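Local coordinates for protein TP_0956 (Treponema pallidum subsp. pallidum, PDB 3U64) that probably serves as the TPR-type T-component lipoprotein of a TRAP transporter, a helical scaffold likely to work through protein-protein interaction, at residues 181-186 with 203-208; 108-113 with 162-167; 208-213 with 221-226. All coordinates share one frame; numbering follows the deposited sequence.

All three contacts join helices of one alpha-helical, TPR-related fold, and each is a buried contact that works by apolar packing with no polar bond between its segments. Interactions 1 and 2 are centred about 9 Å from the centre of the chain; every touching residue of interaction 1 is buried, while interaction 2 includes partly exposed ones. Interaction 3 lies farther out, at about 15 Å, with the exposed Lys-222 at its border. Interactions 1 and 3 share Phe-208 and helix 196-211, which packs on helix 176-192 in the first and on helix 220-233 in the third. Interaction 2 pairs helices 96-124 and 152-166. Branched aliphatic side chains fill the wider gap of interaction 1, whereas alanines allow closer backbones in the other two.

Interaction 1. Residues 181-186 with 203-208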
loop_
_atom_site.group_PDB
_atom_site.type_symbol
_atom_site.label_atom_id
_atom_site.label_comp_id
_atom_site.label_asym_id
_atom_site.label_seq_id
_atom_site.Cartn_x
_atom_site.Cartn_y
_atom_site.Cartn_z
ATOM N N ALA A 181 13.905 -29.186 -16.080
ATOM C CA ALA A 181 12.581 -29.067 -16.699
ATOM C C ALA A 181 12.273 -27.633 -17.119
ATOM O O ALA A 181 11.682 -27.395 -18.177
ATOM C CB ALA A 181 11.499 -29.585 -15.751
ATOM N N ALA A 182 12.657 -26.674 -16.285
ATOM C CA ALA A 182 12.389 -25.265 -16.580
ATOM C C ALA A 182 13.110 -24.822 -17.857
ATOM O O ALA A 182 12.519 -24.201 -18.744
ATOM C CB ALA A 182 12.800 -24.369 -15.397
ATOM N N VAL A 183 14.391 -25.155 -17.947
ATOM C CA VAL A 183 15.176 -24.794 -19.110
ATOM C C VAL A 183 14.641 -25.482 -20.354
ATOM O O VAL A 183 14.531 -24.844 -21.399
ATOM C CB VAL A 183 16.668 -25.107 -18.911
ATOM C CG1 VAL A 183 17.449 -24.806 -20.186
ATOM C CG2 VAL A 183 17.221 -24.288 -17.738
ATOM N N MET A 184 14.280 -26.764 -20.241
ATOM C CA MET A 184 13.705 -27.483 -21.377
ATOM C C MET A 184 12.396 -26.832 -21.850
ATOM O O MET A 184 12.118 -26.786 -23.050
ATOM C CB MET A 184 13.492 -28.976 -21.064
ATOM C CG MET A 184 14.779 -29.778 -20.830
ATOM S SD MET A 184 15.965 -29.678 -22.203
ATOM C CE MET A 184 17.217 -28.603 -21.484
ATOM N N MET A 185 11.601 -26.315 -20.917
ATOM C CA MET A 185 10.420 -25.541 -21.292
ATOM C C MET A 185 10.816 -24.269 -22.042
ATOM O O MET A 185 10.220 -23.926 -23.061
ATOM C CB MET A 185 9.546 -25.204 -20.081
ATOM C CG MET A 185 8.894 -26.427 -19.418
ATOM S SD MET A 185 7.694 -25.964 -18.129
ATOM C CE MET A 185 8.556 -26.460 -16.647
ATOM N N LEU A 186 11.826 -23.571 -21.545
ATOM C CA LEU A 186 12.308 -22.385 -22.249
ATOM C C LEU A 186 12.818 -22.752 -23.658
ATOM O O LEU A 186 12.461 -22.108 -24.660
ATOM C CB LEU A 186 13.382 -21.668 -21.418
ATOM C CG LEU A 186 12.864 -20.940 -20.167
ATOM C CD1 LEU A 186 14.009 -20.481 -19.289
ATOM C CD2 LEU A 186 11.977 -19.748 -20.522
ATOM N N ASN A 203 16.803 -14.097 -23.933
ATOM C CA ASN A 203 17.347 -13.276 -22.864
ATOM C C ASN A 203 17.470 -14.073 -21.555
ATOM O O ASN A 203 18.532 -14.105 -20.929
ATOM C CB ASN A 203 16.499 -12.006 -22.684
ATOM C CG ASN A 203 17.075 -11.066 -21.642
ATOM O OD1 ASN A 203 16.427 -10.741 -20.643
ATOM N ND2 ASN A 203 18.311 -10.651 -21.853
ATOM N N VAL A 204 16.388 -14.727 -21.145
ATOM C CA VAL A 204 16.435 -15.544 -19.935
ATOM C C VAL A 204 17.426 -16.704 -20.094
ATOM O O VAL A 204 18.148 -17.028 -19.162
ATOM C CB VAL A 204 15.048 -16.057 -19.532
ATOM C CG1 VAL A 204 15.151 -16.945 -18.314
ATOM C CG2 VAL A 204 14.119 -14.886 -19.256
ATOM N N LEU A 205 17.493 -17.301 -21.283
ATOM C CA LEU A 205 18.422 -18.413 -21.507
ATOM C C LEU A 205 19.875 -17.948 -21.433
ATOM O O LEU A 205 20.746 -18.658 -20.902
ATOM C CB LEU A 205 18.144 -19.133 -22.839
ATOM C CG LEU A 205 16.901 -20.018 -22.821
ATOM C CD1 LEU A 205 16.561 -20.568 -24.213
ATOM C CD2 LEU A 205 17.111 -21.141 -21.812
ATOM N N THR A 206 20.145 -16.767 -21.977
ATOM C CA THR A 206 21.509 -16.227 -21.934
ATOM C C THR A 206 21.939 -16.138 -20.479
ATOM O O THR A 206 22.996 -16.627 -20.097
ATOM C CB THR A 206 21.599 -14.835 -22.569
ATOM O OG1 THR A 206 21.162 -14.910 -23.933
ATOM C CG2 THR A 206 23.061 -14.316 -22.535
ATOM N N LYS A 207 21.080 -15.542 -19.663
ATOM C CA LYS A 207 21.366 -15.378 -18.252
ATOM C C LYS A 207 21.528 -16.718 -17.553
ATOM O O LYS A 207 22.454 -16.894 -16.775
ATOM C CB LYS A 207 20.308 -14.509 -17.582
ATOM C CG LYS A 207 20.325 -13.091 -18.118
ATOM C CD LYS A 207 19.509 -12.101 -17.269
ATOM C CE LYS A 207 18.032 -12.215 -17.555
ATOM N NZ LYS A 207 17.260 -11.201 -16.770
ATOM N N PHE A 208 20.664 -17.683 -17.855
ATOM C CA PHE A 208 20.809 -18.979 -17.219
ATOM C C PHE A 208 22.144 -19.624 -17.575
ATOM O O PHE A 208 22.899 -20.029 -16.685
ATOM C CB PHE A 208 19.665 -19.949 -17.569
ATOM C CG PHE A 208 19.936 -21.382 -17.124
ATOM C CD1 PHE A 208 19.645 -21.800 -15.815
ATOM C CD2 PHE A 208 20.521 -22.292 -17.999
ATOM C CE1 PHE A 208 19.920 -23.119 -15.391
ATOM C CE2 PHE A 208 20.792 -23.611 -17.592
ATOM C CZ PHE A 208 20.492 -24.022 -16.286
#
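Val-183 sets its CG2 methyl squarely on the ring of Phe-208, 3.5 Å from the ring centroid and only 10° off the ring normal, a CH-pi contact over the middle of one face. The valine comes in crosswise to the phenylalanine. Phe-208 reaches this position with CG anti to its backbone N (chi1 169°). In Val-183 it is CG1 that lies anti to the backbone N, with CG2 beside that N; CG2 thereby goes to the ring and CG1 to Leu-205, whose CD2 lies 4.0 Å from it.

Leu-205 brings the same CD2 branch to Leu-186, 3.8 Å from CB, and the leucines lie alongside, pointing opposite ways. Leu-186 in turn sends CD1 across Val-204, nearly perpendicular to it, meeting its CG1 at 3.8 Å. Leu-205 CD2 thus touches both Val-183 and Leu-186, which lie one helical turn apart on helix 176-192.

The two helices run roughly antiparallel, their directions 142° apart, and the short axes come no closer than 10.8 Å. These successive helices pair as an antiparallel hairpin, consistent with the TPR-related fold, and the wide spacing is filled by branched and aromatic side chains. Helix 152-166 packs alongside, with Tyr-156 and Thr-160 on Val-204 and Tyr-162 on Ala-182.

All five residues in contact are buried, and what meets between the segments is hydrocarbon and one aromatic face. Cohesion here should therefore come from shape complementarity, dispersion and the exclusion of water, with the CH-pi contact the most directional element.

Interaction 2. Residues 108-113 with 162-167; sequences KLYLRG and YVAAFA
Tyr-162 begins the contact from helix 152-166 with CD2 and CE2 of its ring, which Leu-111 CD2 approaches obliquely; Tyr-162 CD2 meets that methyl at 3.7 Å, the leucine lying athwart the tyrosine. The start of the tyrosine side chain points away from helix 96-124, and the length of the ring brings it back to the leucine. Beyond that meeting, Ala-114 and Arg-115 also touch Tyr-162, as does Thr-178 of the next helix.

Two residues on, Ala-164 lays its CB methyl almost exactly over the centre of the Tyr-110 ring, 3.5 Å from the centroid and 3° off the normal. Tyr-110 has CG anti to its carbonyl carbon (chi1 -75°), which swings the ring across the alanine backbone as well, with CD2 3.6 Å from Ala-164 C. The phenol OH is hydrogen-bonded to Gln-85, beyond the two segments.

The helices are nearly antiparallel at 162°, and their short axes approach to 8.2 Å, close packing within the all-helical TPR-related array that the small alanine side chains make possible.

Ala-165 fits between the two residues of helix 96-124 that carry the contact. Its CB lies 3.6 Å from Leu-111 CD2 and 4.0 Å from Tyr-110 CB, and its CA is 5.6 Å from the CA of Tyr-110. On another side of helix 96-124, Arg-112 forms salt bridges with Glu-38 and Asp-39 of the second subunit.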
loop_
_atom_site.group_PDB
_atom_site.type_symbol
_atom_site.label_atom_id
_atom_site.label_comp_id
_atom_site.label_asym_id
_atom_site.label_seq_id
_atom_site.Cartn_x
_atom_site.Cartn_y
_atom_site.Cartn_z
ATOM N N LYS A 108 10.395 -17.435 -2.982
ATOM C CA LYS A 108 9.075 -18.035 -2.769
ATOM C C LYS A 108 8.018 -17.458 -3.703
ATOM O O LYS A 108 7.147 -18.176 -4.178
ATOM C CB LYS A 108 8.628 -17.898 -1.305
ATOM C CG LYS A 108 9.453 -18.752 -0.333
ATOM C CD LYS A 108 8.915 -18.655 1.088
ATOM C CE LYS A 108 9.812 -19.370 2.085
ATOM N NZ LYS A 108 10.984 -18.533 2.477
ATOM N N LEU A 109 8.100 -16.160 -3.958
ATOM C CA LEU A 109 7.194 -15.506 -4.898
ATOM C C LEU A 109 7.429 -15.959 -6.354
ATOM O O LEU A 109 6.471 -16.174 -7.100
ATOM C CB LEU A 109 7.285 -13.979 -4.767
ATOM C CG LEU A 109 6.692 -13.367 -3.485
ATOM C CD1 LEU A 109 6.669 -11.862 -3.563
ATOM C CD2 LEU A 109 5.282 -13.857 -3.167
ATOM N N TYR A 110 8.688 -16.103 -6.764
ATOM C CA TYR A 110 8.962 -16.657 -8.090
ATOM C C TYR A 110 8.276 -18.018 -8.243
ATOM O O TYR A 110 7.623 -18.301 -9.255
ATOM C CB TYR A 110 10.465 -16.809 -8.318
ATOM C CG TYR A 110 11.173 -15.501 -8.599
ATOM C CD1 TYR A 110 10.607 -14.548 -9.449
ATOM C CD2 TYR A 110 12.408 -15.212 -8.012
ATOM C CE1 TYR A 110 11.257 -13.349 -9.711
ATOM C CE2 TYR A 110 13.065 -14.011 -8.272
ATOM C CZ TYR A 110 12.486 -13.089 -9.123
ATOM O OH TYR A 110 13.116 -11.904 -9.387
ATOM N N LEU A 111 8.404 -18.846 -7.214
ATOM C CA LEU A 111 7.922 -20.202 -7.293
ATOM C C LEU A 111 6.405 -20.233 -7.276
ATOM O O LEU A 111 5.801 -21.061 -7.957
ATOM C CB LEU A 111 8.482 -21.039 -6.154
ATOM C CG LEU A 111 9.968 -21.382 -6.204
ATOM C CD1 LEU A 111 10.383 -21.990 -4.872
ATOM C CD2 LEU A 111 10.272 -22.345 -7.318
ATOM N N ARG A 112 5.785 -19.341 -6.506
ATOM C CA ARG A 112 4.322 -19.272 -6.490
ATOM C C ARG A 112 3.856 -18.834 -7.871
ATOM O O ARG A 112 2.896 -19.381 -8.413
ATOM C CB ARG A 112 3.815 -18.302 -5.410
ATOM C CG ARG A 112 2.283 -18.143 -5.347
ATOM C CD ARG A 112 1.858 -16.934 -4.506
ATOM N NE ARG A 112 2.341 -17.043 -3.129
ATOM C CZ ARG A 112 2.066 -16.179 -2.155
ATOM N NH1 ARG A 112 1.299 -15.126 -2.382
ATOM N NH2 ARG A 112 2.562 -16.370 -0.945
ATOM N N GLY A 113 4.548 -17.836 -8.428
ATOM C CA GLY A 113 4.263 -17.339 -9.762
ATOM C C GLY A 113 4.430 -18.426 -10.807
ATOM O O GLY A 113 3.555 -18.625 -11.654
ATOM N N TYR A 162 11.015 -20.405 -12.509
ATOM C CA TYR A 162 11.883 -21.405 -11.897
ATOM C C TYR A 162 13.372 -21.021 -11.973
ATOM O O TYR A 162 14.098 -21.161 -10.991
ATOM C CB TYR A 162 11.622 -22.803 -12.478
ATOM C CG TYR A 162 10.414 -23.505 -11.875
ATOM C CD1 TYR A 162 9.241 -23.671 -12.605
ATOM C CD2 TYR A 162 10.444 -23.989 -10.573
ATOM C CE1 TYR A 162 8.130 -24.303 -12.058
ATOM C CE2 TYR A 162 9.342 -24.645 -10.020
ATOM C CZ TYR A 162 8.187 -24.794 -10.764
ATOM O OH TYR A 162 7.079 -25.432 -10.219
ATOM N N VAL A 163 13.809 -20.522 -13.126
ATOM C CA VAL A 163 15.173 -20.028 -13.276
ATOM C C VAL A 163 15.467 -18.841 -12.351
ATOM O O VAL A 163 16.570 -18.729 -11.815
ATOM C CB VAL A 163 15.456 -19.617 -14.741
ATOM C CG1 VAL A 163 16.652 -18.713 -14.815
ATOM C CG2 VAL A 163 15.658 -20.861 -15.609
ATOM N N ALA A 164 14.489 -17.949 -12.166
ATOM C CA ALA A 164 14.689 -16.815 -11.271
ATOM C C ALA A 164 14.763 -17.318 -9.818
ATOM O O ALA A 164 15.537 -16.782 -9.011
ATOM C CB ALA A 164 13.594 -15.751 -11.445
ATOM N N ALA A 165 13.995 -18.363 -9.489
ATOM C CA ALA A 165 14.073 -18.907 -8.125
ATOM C C ALA A 165 15.422 -19.577 -7.886
ATOM O O ALA A 165 16.003 -19.451 -6.809
ATOM C CB ALA A 165 12.915 -19.881 -7.828
ATOM N N PHE A 166 15.905 -20.297 -8.897
ATOM C CA PHE A 166 17.173 -21.025 -8.815
ATOM C C PHE A 166 18.345 -20.071 -8.577
ATOM O O PHE A 166 19.258 -20.362 -7.810
ATOM C CB PHE A 166 17.398 -21.824 -10.098
ATOM C CG PHE A 166 18.766 -22.458 -10.200
ATOM C CD1 PHE A 166 19.175 -23.413 -9.279
ATOM C CD2 PHE A 166 19.625 -22.125 -11.241
ATOM C CE1 PHE A 166 20.430 -24.008 -9.379
ATOM C CE2 PHE A 166 20.891 -22.718 -11.350
ATOM C CZ PHE A 166 21.288 -23.656 -10.419
ATOM N N ALA A 167 18.303 -18.928 -9.242
ATOM C CA ALA A 167 19.331 -17.906 -9.093
ATOM C C ALA A 167 19.493 -17.427 -7.637
ATOM O O ALA A 167 20.508 -16.832 -7.280
ATOM C CB ALA A 167 19.023 -16.733 -10.013
#

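Interaction 3. Residues 208-213 with 221-226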
loop_
_atom_site.group_PDB
_atom_site.type_symbol
_atom_site.label_atom_id
_atom_site.label_comp_id
_atom_site.label_asym_id
_atom_site.label_seq_id
_atom_site.Cartn_x
_atom_site.Cartn_y
_atom_site.Cartn_z
ATOM N N PHE A 208 20.664 -17.683 -17.855
ATOM C CA PHE A 208 20.809 -18.979 -17.219
ATOM C C PHE A 208 22.144 -19.624 -17.575
ATOM O O PHE A 208 22.899 -20.029 -16.685
ATOM C CB PHE A 208 19.665 -19.949 -17.569
ATOM C CG PHE A 208 19.936 -21.382 -17.124
ATOM C CD1 PHE A 208 19.645 -21.800 -15.815
ATOM C CD2 PHE A 208 20.521 -22.292 -17.999
ATOM C CE1 PHE A 208 19.920 -23.119 -15.391
ATOM C CE2 PHE A 208 20.792 -23.611 -17.592
ATOM C CZ PHE A 208 20.492 -24.022 -16.286
ATOM N N TYR A 209 22.436 -19.732 -18.871
ATOM C CA TYR A 209 23.640 -20.451 -19.320
ATOM C C TYR A 209 24.890 -19.816 -18.777
ATOM O O TYR A 209 25.815 -20.515 -18.408
ATOM C CB TYR A 209 23.726 -20.508 -20.842
ATOM C CG TYR A 209 22.691 -21.411 -21.435
ATOM C CD1 TYR A 209 22.406 -22.640 -20.851
ATOM C CD2 TYR A 209 21.975 -21.028 -22.558
ATOM C CE1 TYR A 209 21.440 -23.473 -21.380
ATOM C CE2 TYR A 209 21.009 -21.847 -23.094
ATOM C CZ TYR A 209 20.741 -23.062 -22.502
ATOM O OH TYR A 209 19.770 -23.866 -23.048
ATOM N N ALA A 210 24.919 -18.485 -18.727
ATOM C CA ALA A 210 26.136 -17.790 -18.325
ATOM C C ALA A 210 26.393 -17.960 -16.834
ATOM O O ALA A 210 27.531 -17.958 -16.383
ATOM C CB ALA A 210 26.054 -16.300 -18.688
ATOM N N ALA A 211 25.316 -18.108 -16.074
ATOM C CA ALA A 211 25.419 -18.116 -14.628
ATOM C C ALA A 211 25.382 -19.522 -14.057
ATOM O O ALA A 211 25.739 -19.734 -12.900
ATOM C CB ALA A 211 24.302 -17.276 -14.018
ATOM N N ALA A 212 24.936 -20.482 -14.853
ATOM C CA ALA A 212 24.736 -21.828 -14.326
ATOM C C ALA A 212 25.990 -22.685 -14.387
ATOM O O ALA A 212 26.702 -22.692 -15.393
ATOM C CB ALA A 212 23.566 -22.531 -15.014
ATOM N N PRO A 213 26.261 -23.413 -13.291
ATOM C CA PRO A 213 27.323 -24.426 -13.276
ATOM C C PRO A 213 27.092 -25.388 -14.425
ATOM O O PRO A 213 25.928 -25.695 -14.718
ATOM C CB PRO A 213 27.101 -25.147 -11.938
ATOM C CG PRO A 213 26.442 -24.116 -11.061
ATOM C CD PRO A 213 25.549 -23.323 -11.999
ATOM N N GLU A 221 29.476 -20.905 -24.185
ATOM C CA GLU A 221 29.258 -21.021 -25.608
ATOM C C GLU A 221 27.755 -20.984 -25.835
ATOM O O GLU A 221 27.269 -20.269 -26.710
ATOM C CB GLU A 221 29.879 -22.310 -26.151
ATOM C CG GLU A 221 29.915 -22.392 -27.676
ATOM C CD GLU A 221 30.396 -23.750 -28.198
ATOM O OE1 GLU A 221 31.386 -24.296 -27.656
ATOM O OE2 GLU A 221 29.779 -24.271 -29.155
ATOM N N LYS A 222 27.023 -21.750 -25.032
ATOM C CA LYS A 222 25.566 -21.728 -25.075
ATOM C C LYS A 222 25.047 -20.328 -24.818
ATOM O O LYS A 222 24.149 -19.860 -25.509
ATOM C CB LYS A 222 24.968 -22.675 -24.034
ATOM C CG LYS A 222 25.071 -24.139 -24.383
ATOM C CD LYS A 222 24.345 -24.993 -23.346
ATOM C CE LYS A 222 24.222 -26.442 -23.813
ATOM N NZ LYS A 222 23.432 -27.279 -22.870
ATOM N N ALA A 223 25.614 -19.655 -23.819
ATOM C CA ALA A 223 25.143 -18.330 -23.468
ATOM C C ALA A 223 25.302 -17.355 -24.628
ATOM O O ALA A 223 24.413 -16.539 -24.887
ATOM C CB ALA A 223 25.849 -17.808 -22.221
ATOM N N HIS A 224 26.424 -17.445 -25.333
ATOM C CA HIS A 224 26.707 -16.549 -26.458
ATOM C C HIS A 224 25.778 -16.757 -27.646
ATOM O O HIS A 224 25.326 -15.793 -28.264
ATOM C CB HIS A 224 28.165 -16.681 -26.917
ATOM C CG HIS A 224 29.133 -15.950 -26.039
ATOM N ND1 HIS A 224 29.653 -16.497 -24.885
ATOM C CD2 HIS A 224 29.657 -14.705 -26.134
ATOM C CE1 HIS A 224 30.468 -15.628 -24.316
ATOM N NE2 HIS A 224 30.489 -14.532 -25.054
ATOM N N THR A 225 25.502 -18.019 -27.960
ATOM C CA THR A 225 24.587 -18.352 -29.041
ATOM C C THR A 225 23.164 -17.874 -28.716
ATOM O O THR A 225 22.450 -17.366 -29.589
ATOM C CB THR A 225 24.588 -19.865 -29.310
ATOM O OG1 THR A 225 25.888 -20.262 -29.780
ATOM C CG2 THR A 225 23.528 -20.226 -30.345
ATOM N N ALA A 226 22.752 -18.034 -27.461
ATOM C CA ALA A 226 21.445 -17.539 -27.050
ATOM C C ALA A 226 21.397 -16.010 -27.219
ATOM O O ALA A 226 20.433 -15.469 -27.772
ATOM C CB ALA A 226 21.127 -17.966 -25.618
#
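Tyr-209 lies with one face of its ring under the side chain of Lys-222. The lysine CB is 3.9 Å from the ring centroid and 21° off the normal, so this CH-pi contact is displaced toward the rim, on the CG and CD2 side. With CG anti to its carbonyl carbon (chi1 -75°) and the chain extended beyond, Lys-222 continues obliquely across the ring until CD lies 3.8 Å from Tyr-209 CE1. It is the aliphatic part of the lysine that touches the aromatic group.

At the root of the tyrosine side chain the backbones come close. Tyr-209 CB meets Ala-223 CB at 3.7 Å, and the CA atoms of this pair are 4.9 Å apart, a separation suited to the small alanine.

Here the end of helix 196-211 packs on the beginning of helix 220-233, successive helices in the TPR-related fold. Ala-212 is the first residue to leave helical geometry, and backbone hydrogen bonding between Tyr-209 and Gly-219 ties the helix to the end of the connection.

Ala-210 extends the alanine packing, its CB 3.8 Å from Ala-223 CB; Leu-249 of helix 240-250 touches Ala-223 as well. A turn farther along helix 220-233, Ala-226 approaches the edge of the tyrosine ring more loosely, with CB 4.4 Å from Tyr-209 CD2. The same methyl also packs against Trp-202 and Thr-206 of helix 196-211.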